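Local coordinates for cytosine-specific methyltransferase (Escherichia coli O157:H7 EDL933, PDB 3G7U), which probably methylates cytosine in DNA at carbon 5, taking the methyl group from S-adenosyl-L-methionine, at residues S270-F273 with G274-D277; L259-K262 with I263-E266; P310-P313 with Y314-R317. All coordinates share one frame; numbering follows the deposited sequence.

Interaction 1: S270-F273 with G274-D277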
loop_
_atom_site.group_PDB
_atom_site.type_symbol
_atom_site.label_atom_id
_atom_site.label_comp_id
_atom_site.label_asym_id
_atom_site.label_seq_id
_atom_site.Cartn_x
_atom_site.Cartn_y
_atom_site.Cartn_z
ATOM N N SER A 270 -14.752 4.598 -27.807
ATOM C CA SER A 270 -14.447 5.790 -28.579
ATOM C C SER A 270 -13.430 6.701 -27.890
ATOM O O SER A 270 -12.952 7.666 -28.485
ATOM C CB SER A 270 -15.733 6.530 -28.942
ATOM O OG SER A 270 -16.487 5.759 -29.868
ATOM N N LEU A 271 -13.062 6.372 -26.648
ATOM C CA LEU A 271 -12.110 7.208 -25.909
ATOM C C LEU A 271 -10.680 7.070 -26.440
ATOM O O LEU A 271 -10.191 5.966 -26.716
ATOM C CB LEU A 271 -12.184 6.923 -24.397
ATOM C CG LEU A 271 -13.496 7.265 -23.687
ATOM C CD1 LEU A 271 -13.436 6.811 -22.240
ATOM C CD2 LEU A 271 -13.823 8.768 -23.754
ATOM N N SER A 272 -10.019 8.203 -26.646
ATOM C CA SER A 272 -8.597 8.176 -26.963
ATOM C C SER A 272 -7.825 8.024 -25.644
ATOM O O SER A 272 -8.354 8.310 -24.564
ATOM C CB SER A 272 -8.162 9.452 -27.713
ATOM O OG SER A 272 -8.665 9.493 -29.046
ATOM N N PHE A 273 -6.582 7.568 -25.734
ATOM C CA PHE A 273 -5.705 7.487 -24.564
ATOM C C PHE A 273 -5.720 8.785 -23.734
ATOM O O PHE A 273 -5.644 9.892 -24.280
ATOM C CB PHE A 273 -4.295 7.163 -25.012
ATOM C CG PHE A 273 -4.177 5.878 -25.787
ATOM C CD1 PHE A 273 -4.994 4.788 -25.509
ATOM C CD2 PHE A 273 -3.214 5.743 -26.770
ATOM C CE1 PHE A 273 -4.849 3.582 -26.216
ATOM C CE2 PHE A 273 -3.072 4.549 -27.488
ATOM C CZ PHE A 273 -3.898 3.471 -27.212
ATOM N N GLY A 274 -5.895 8.664 -22.422
ATOM C CA GLY A 274 -5.903 9.836 -21.561
ATOM C C GLY A 274 -7.207 10.594 -21.492
ATOM O O GLY A 274 -7.351 11.516 -20.665
ATOM N N GLU A 275 -8.176 10.226 -22.333
ATOM C CA GLU A 275 -9.442 10.960 -22.378
ATOM C C GLU A 275 -10.387 10.590 -21.248
ATOM O O GLU A 275 -10.571 9.417 -20.933
ATOM C CB GLU A 275 -10.132 10.771 -23.745
ATOM C CG GLU A 275 -11.204 11.803 -24.053
ATOM C CD GLU A 275 -11.934 11.548 -25.366
ATOM O OE1 GLU A 275 -11.419 10.810 -26.248
ATOM O OE2 GLU A 275 -13.044 12.100 -25.502
ATOM N N THR A 276 -10.990 11.600 -20.645
ATOM C CA THR A 276 -11.960 11.408 -19.607
ATOM C C THR A 276 -13.324 11.348 -20.283
ATOM O O THR A 276 -13.621 12.161 -21.163
ATOM C CB THR A 276 -11.878 12.553 -18.608
ATOM O OG1 THR A 276 -10.516 12.698 -18.188
ATOM C CG2 THR A 276 -12.730 12.290 -17.402
ATOM N N ASP A 277 -14.128 10.354 -19.914
ATOM C CA ASP A 277 -15.477 10.246 -20.426
ATOM C C ASP A 277 -16.299 11.375 -19.820
ATOM O O ASP A 277 -16.400 11.472 -18.604
ATOM C CB ASP A 277 -16.078 8.893 -20.045
ATOM C CG ASP A 277 -17.501 8.726 -20.546
ATOM O OD1 ASP A 277 -17.684 8.660 -21.783
ATOM O OD2 ASP A 277 -18.426 8.655 -19.707
#
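With chi1 at -162° and the chain extended beyond CG, Glu275 sends its side chain back across the preceding loop to Ser272 and Leu271. Leu271 rises to meet it with CG beside its own backbone N, and the two side chains cross at about a right angle. The methyl CD2 of Leu271 lies 3.7 Å from the carboxylate carbon CD of Glu275 and also reaches Asp277 CA, while CD1 of the same leucine meets Asp277 CB at 4.0 Å. One isobutyl group therefore spans two acidic residues, lying against the end of Glu275 and against CA and CB of Asp277.

Two hydrogen bonds link Ser272 and Glu275. The backbone N of Ser272 donates to Glu275 OE1 over 3.0 Å, and the N-H...O angle of 174° makes this bond almost straight. The oxygen is approached on its anti side, 26° out of the carboxylate plane. In the reverse direction Glu275 N donates to Ser272 O at 2.9 Å, closing a type II beta turn from Ser272 to Glu275. The same two residues are thus joined once backbone to backbone and once backbone to side chain, and together the bonds limit the rotation of the glutamate. Gly274 takes the third position of the turn with a positive phi, the backbone shape that a type II turn needs there.

The turn reverses a surface loop that follows helix 262-269, and its two arms run back on each other. Arg284 secures it from outside by donating from NH1 to Leu271 O and by backbone bonds to Gly274 and Glu275. Asp277 directs its carboxylate to other partners, with OD1 in a salt bridge to Arg267 and OD2 accepting from Ser280 N.

Interaction 2: L259-K262 with I263-E266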
loop_
_atom_site.group_PDB
_atom_site.type_symbol
_atom_site.label_atom_id
_atom_site.label_comp_id
_atom_site.label_asym_id
_atom_site.label_seq_id
_atom_site.Cartn_x
_atom_site.Cartn_y
_atom_site.Cartn_z
ATOM N N LEU A 259 -20.067 -5.763 -16.006
ATOM C CA LEU A 259 -20.964 -5.685 -17.137
ATOM C C LEU A 259 -21.411 -4.237 -17.446
ATOM O O LEU A 259 -22.029 -3.595 -16.584
ATOM C CB LEU A 259 -22.173 -6.583 -16.867
ATOM C CG LEU A 259 -23.208 -6.712 -17.965
ATOM C CD1 LEU A 259 -22.609 -7.387 -19.195
ATOM C CD2 LEU A 259 -24.423 -7.495 -17.397
ATOM N N HIS A 260 -21.119 -3.766 -18.656
ATOM C CA HIS A 260 -21.520 -2.428 -19.121
ATOM C C HIS A 260 -22.602 -2.527 -20.207
ATOM O O HIS A 260 -22.556 -3.420 -21.050
ATOM C CB HIS A 260 -20.324 -1.656 -19.733
ATOM C CG HIS A 260 -19.145 -1.506 -18.814
ATOM N ND1 HIS A 260 -19.225 -0.855 -17.606
ATOM C CD2 HIS A 260 -17.851 -1.886 -18.950
ATOM C CE1 HIS A 260 -18.038 -0.845 -17.024
ATOM N NE2 HIS A 260 -17.184 -1.476 -17.815
ATOM N N SER A 261 -23.530 -1.570 -20.235
ATOM C CA SER A 261 -24.467 -1.482 -21.371
ATOM C C SER A 261 -23.714 -1.180 -22.677
ATOM O O SER A 261 -22.603 -0.661 -22.627
ATOM C CB SER A 261 -25.502 -0.415 -21.104
ATOM O OG SER A 261 -24.906 0.851 -21.176
ATOM N N LYS A 262 -24.302 -1.512 -23.838
ATOM C CA LYS A 262 -23.633 -1.326 -25.137
ATOM C C LYS A 262 -23.358 0.122 -25.413
ATOM O O LYS A 262 -22.369 0.446 -26.042
ATOM C CB LYS A 262 -24.436 -1.921 -26.309
ATOM C CG LYS A 262 -24.417 -3.432 -26.355
ATOM C CD LYS A 262 -23.287 -3.947 -27.234
ATOM C CE LYS A 262 -23.709 -3.989 -28.692
ATOM N NZ LYS A 262 -22.600 -4.459 -29.571
ATOM N N ILE A 263 -24.233 0.986 -24.926
ATOM C CA ILE A 263 -24.059 2.410 -25.115
ATOM C C ILE A 263 -22.848 2.901 -24.326
ATOM O O ILE A 263 -22.044 3.677 -24.850
ATOM C CB ILE A 263 -25.366 3.192 -24.857
ATOM C CG1 ILE A 263 -26.280 2.979 -26.083
ATOM C CG2 ILE A 263 -25.085 4.687 -24.611
ATOM C CD1 ILE A 263 -27.569 3.774 -26.117
ATOM N N VAL A 264 -22.685 2.384 -23.106
ATOM C CA VAL A 264 -21.504 2.694 -22.306
ATOM C C VAL A 264 -20.266 2.143 -23.004
ATOM O O VAL A 264 -19.274 2.852 -23.205
ATOM C CB VAL A 264 -21.652 2.173 -20.864
ATOM C CG1 VAL A 264 -20.324 2.219 -20.128
ATOM C CG2 VAL A 264 -22.677 2.995 -20.112
ATOM N N GLN A 265 -20.359 0.895 -23.428
ATOM C CA GLN A 265 -19.278 0.213 -24.093
ATOM C C GLN A 265 -18.831 0.956 -25.357
ATOM O O GLN A 265 -17.637 1.058 -25.633
ATOM C CB GLN A 265 -19.749 -1.189 -24.429
ATOM C CG GLN A 265 -18.696 -2.142 -24.856
ATOM C CD GLN A 265 -19.168 -3.586 -24.806
ATOM O OE1 GLN A 265 -18.640 -4.436 -25.515
ATOM N NE2 GLN A 265 -20.161 -3.868 -23.969
ATOM N N GLU A 266 -19.789 1.490 -26.119
ATOM C CA GLU A 266 -19.450 2.212 -27.353
ATOM C C GLU A 266 -18.796 3.558 -27.034
ATOM O O GLU A 266 -17.860 3.995 -27.707
ATOM C CB GLU A 266 -20.686 2.372 -28.246
ATOM C CG GLU A 266 -20.901 1.172 -29.178
ATOM C CD GLU A 266 -22.353 1.002 -29.654
ATOM O OE1 GLU A 266 -23.202 1.901 -29.418
ATOM O OE2 GLU A 266 -22.642 -0.055 -30.265
#
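An N-cap opens helix 262-269: Ser261, the residue just before its first turn, accepts from Val264 N through OG. The bond is weak, 3.3 Å long at an N-H...O angle of 159°, but it gives this first-turn amide a side-chain acceptor. Ser261 can do this because chi1 of 71° places OG between its backbone N and carbonyl carbon, within reach of Val264 N. There OG also meets the methyl CG2 of Val264.

Regular helical bonding begins at once. Gln265 N donates to Ser261 O over 2.8 Å, and Glu266 N to Lys262 O. Ser261 thus serves the helix twice, through its hydroxyl and its carbonyl.

Ahead of the cap, His260 turns CB toward the helix and crosses the Val264 side chain at about a right angle. Its ring is fixed from beyond this stretch, as NE2 accepts from Val318 N and Tyr268 packs edge-to-face against it. Lys262, bent at chi2 and chi3, brings its ammonium near Glu266, but NZ of Lys262 to OE2 of Glu266 is 4.5 Å, longer than a salt bridge. The apolar link across the cap is made by a single valine branch, with Val264 CG1 lying 3.9 Å from His260 CB.

Interaction 3: P310-P313 with Y314-R317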
loop_
_atom_site.group_PDB
_atom_site.type_symbol
_atom_site.label_atom_id
_atom_site.label_comp_id
_atom_site.label_asym_id
_atom_site.label_seq_id
_atom_site.Cartn_x
_atom_site.Cartn_y
_atom_site.Cartn_z
ATOM N N PRO A 310 -10.509 3.612 -13.630
ATOM C CA PRO A 310 -9.942 3.889 -14.951
ATOM C C PRO A 310 -10.524 2.948 -15.997
ATOM O O PRO A 310 -10.949 1.831 -15.673
ATOM C CB PRO A 310 -8.455 3.544 -14.783
ATOM C CG PRO A 310 -8.225 3.645 -13.285
ATOM C CD PRO A 310 -9.477 3.179 -12.668
ATOM N N ILE A 311 -10.529 3.401 -17.244
ATOM C CA ILE A 311 -10.920 2.581 -18.392
ATOM C C ILE A 311 -9.676 1.959 -18.976
ATOM O O ILE A 311 -8.611 2.625 -19.097
ATOM C CB ILE A 311 -11.633 3.462 -19.466
ATOM C CG1 ILE A 311 -12.792 4.236 -18.834
ATOM C CG2 ILE A 311 -12.086 2.664 -20.697
ATOM C CD1 ILE A 311 -13.821 3.387 -18.147
ATOM N N HIS A 312 -9.786 0.690 -19.343
ATOM C CA HIS A 312 -8.705 -0.043 -19.933
ATOM C C HIS A 312 -8.272 0.628 -21.260
ATOM O O HIS A 312 -9.135 1.175 -21.970
ATOM C CB HIS A 312 -9.213 -1.442 -20.227
ATOM C CG HIS A 312 -8.131 -2.427 -20.495
ATOM N ND1 HIS A 312 -7.583 -2.606 -21.745
ATOM C CD2 HIS A 312 -7.481 -3.281 -19.671
ATOM C CE1 HIS A 312 -6.638 -3.532 -21.678
ATOM N NE2 HIS A 312 -6.567 -3.970 -20.435
ATOM N N PRO A 313 -6.962 0.613 -21.573
ATOM C CA PRO A 313 -6.491 1.346 -22.770
ATOM C C PRO A 313 -7.003 0.781 -24.091
ATOM O O PRO A 313 -7.227 1.559 -25.046
ATOM C CB PRO A 313 -4.974 1.207 -22.694
ATOM C CG PRO A 313 -4.728 -0.041 -21.866
ATOM C CD PRO A 313 -5.832 -0.016 -20.849
ATOM N N TYR A 314 -7.194 -0.536 -24.132
ATOM C CA TYR A 314 -7.561 -1.255 -25.358
ATOM C C TYR A 314 -9.008 -1.788 -25.361
ATOM O O TYR A 314 -9.688 -1.741 -26.395
ATOM C CB TYR A 314 -6.566 -2.379 -25.612
ATOM C CG TYR A 314 -5.120 -1.903 -25.686
ATOM C CD1 TYR A 314 -4.753 -0.803 -26.476
ATOM C CD2 TYR A 314 -4.115 -2.561 -24.980
ATOM C CE1 TYR A 314 -3.423 -0.373 -26.550
ATOM C CE2 TYR A 314 -2.776 -2.134 -25.043
ATOM C CZ TYR A 314 -2.446 -1.051 -25.828
ATOM O OH TYR A 314 -1.124 -0.647 -25.885
ATOM N N HIS A 315 -9.472 -2.271 -24.209
ATOM C CA HIS A 315 -10.823 -2.812 -24.078
ATOM C C HIS A 315 -11.811 -1.772 -23.620
ATOM O O HIS A 315 -11.488 -0.890 -22.810
ATOM C CB HIS A 315 -10.854 -4.025 -23.119
ATOM C CG HIS A 315 -9.934 -5.129 -23.526
ATOM N ND1 HIS A 315 -10.015 -5.747 -24.754
ATOM C CD2 HIS A 315 -8.906 -5.718 -22.877
ATOM C CE1 HIS A 315 -9.077 -6.670 -24.844
ATOM N NE2 HIS A 315 -8.381 -6.662 -23.722
ATOM N N PRO A 316 -13.050 -1.865 -24.124
ATOM C CA PRO A 316 -14.050 -0.880 -23.761
ATOM C C PRO A 316 -14.734 -1.124 -22.400
ATOM O O PRO A 316 -15.936 -1.357 -22.333
ATOM C CB PRO A 316 -15.053 -0.967 -24.919
ATOM C CG PRO A 316 -14.951 -2.387 -25.406
ATOM C CD PRO A 316 -13.547 -2.844 -25.123
ATOM N N ARG A 317 -13.981 -0.988 -21.302
ATOM C CA ARG A 317 -14.484 -1.399 -20.001
ATOM C C ARG A 317 -13.643 -0.743 -18.900
ATOM O O ARG A 317 -12.505 -0.340 -19.161
ATOM C CB ARG A 317 -14.405 -2.933 -19.871
ATOM C CG ARG A 317 -13.021 -3.512 -20.119
ATOM C CD ARG A 317 -12.960 -4.918 -19.568
ATOM N NE ARG A 317 -11.690 -5.623 -19.742
ATOM C CZ ARG A 317 -10.601 -5.482 -18.971
ATOM N NH1 ARG A 317 -10.590 -4.622 -17.957
ATOM N NH2 ARG A 317 -9.530 -6.240 -19.193
#
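Ile311 starts the contact by laying its CG2 methyl 3.4 Å from Arg317 O, and its CA-H approaches the same oxygen. The next residue, His312, supplies the main grip on that carbonyl: its backbone N donates to Arg317 O at 2.9 Å.

The His312 side chain then turns inward. Chi1 of -164° puts CG anti to the backbone N and carries the ring to the amides of the following bend, where ND1 accepts two of them. His315 N lies 3.1 Å from it and Tyr314 N 3.2 Å, tilted 30° and 23° from the ring plane. Because both amides donate, ND1 acts here as the unprotonated ring nitrogen. His315 CD2 covers one face of this imidazole, 3.3 Å above the plane, and Pro313 CD covers the opposite face. The two histidine rings are oblique to each other, and that of His315 is hydrogen-bonded through NE2 to Asp202 OD1. Alongside, the Arg317 guanidinium points the same way, its NH2 3.6 Å from His312 CD2, while NH1 forms a salt bridge with Glu323.

Pro313 ends the walk by setting CB over the centre of the Tyr314 ring in a CH-pi contact. The whole is a chain reversal, its arms running back on each other, braced by a side-chain acceptor for two backbone amides and completed by an inverse gamma turn centred on Pro316.

How the interactions relate
The three contacts follow one another along the chain, interaction 2 first, then interaction 1 and interaction 3, on the same side of the molecule's centre. Centres of interactions 1 and 3 are about 9 Å apart, and Phe273 joins them: its CE1 lies 3.3 Å from Pro313 O. Interactions 2 and 3, about 12 Å apart, meet where Gln265 O comes 3.4 Å from Pro316 CB and His260 NE2 lies 3.5 Å from Arg317 CA. Interactions 1 and 2, about 15 Å apart, adjoin in sequence and are tied by a hydrogen bond between Ser270 OG and Glu266 O. Each contact thus meets both others. All three lie away from the predicted catalytic Cys81.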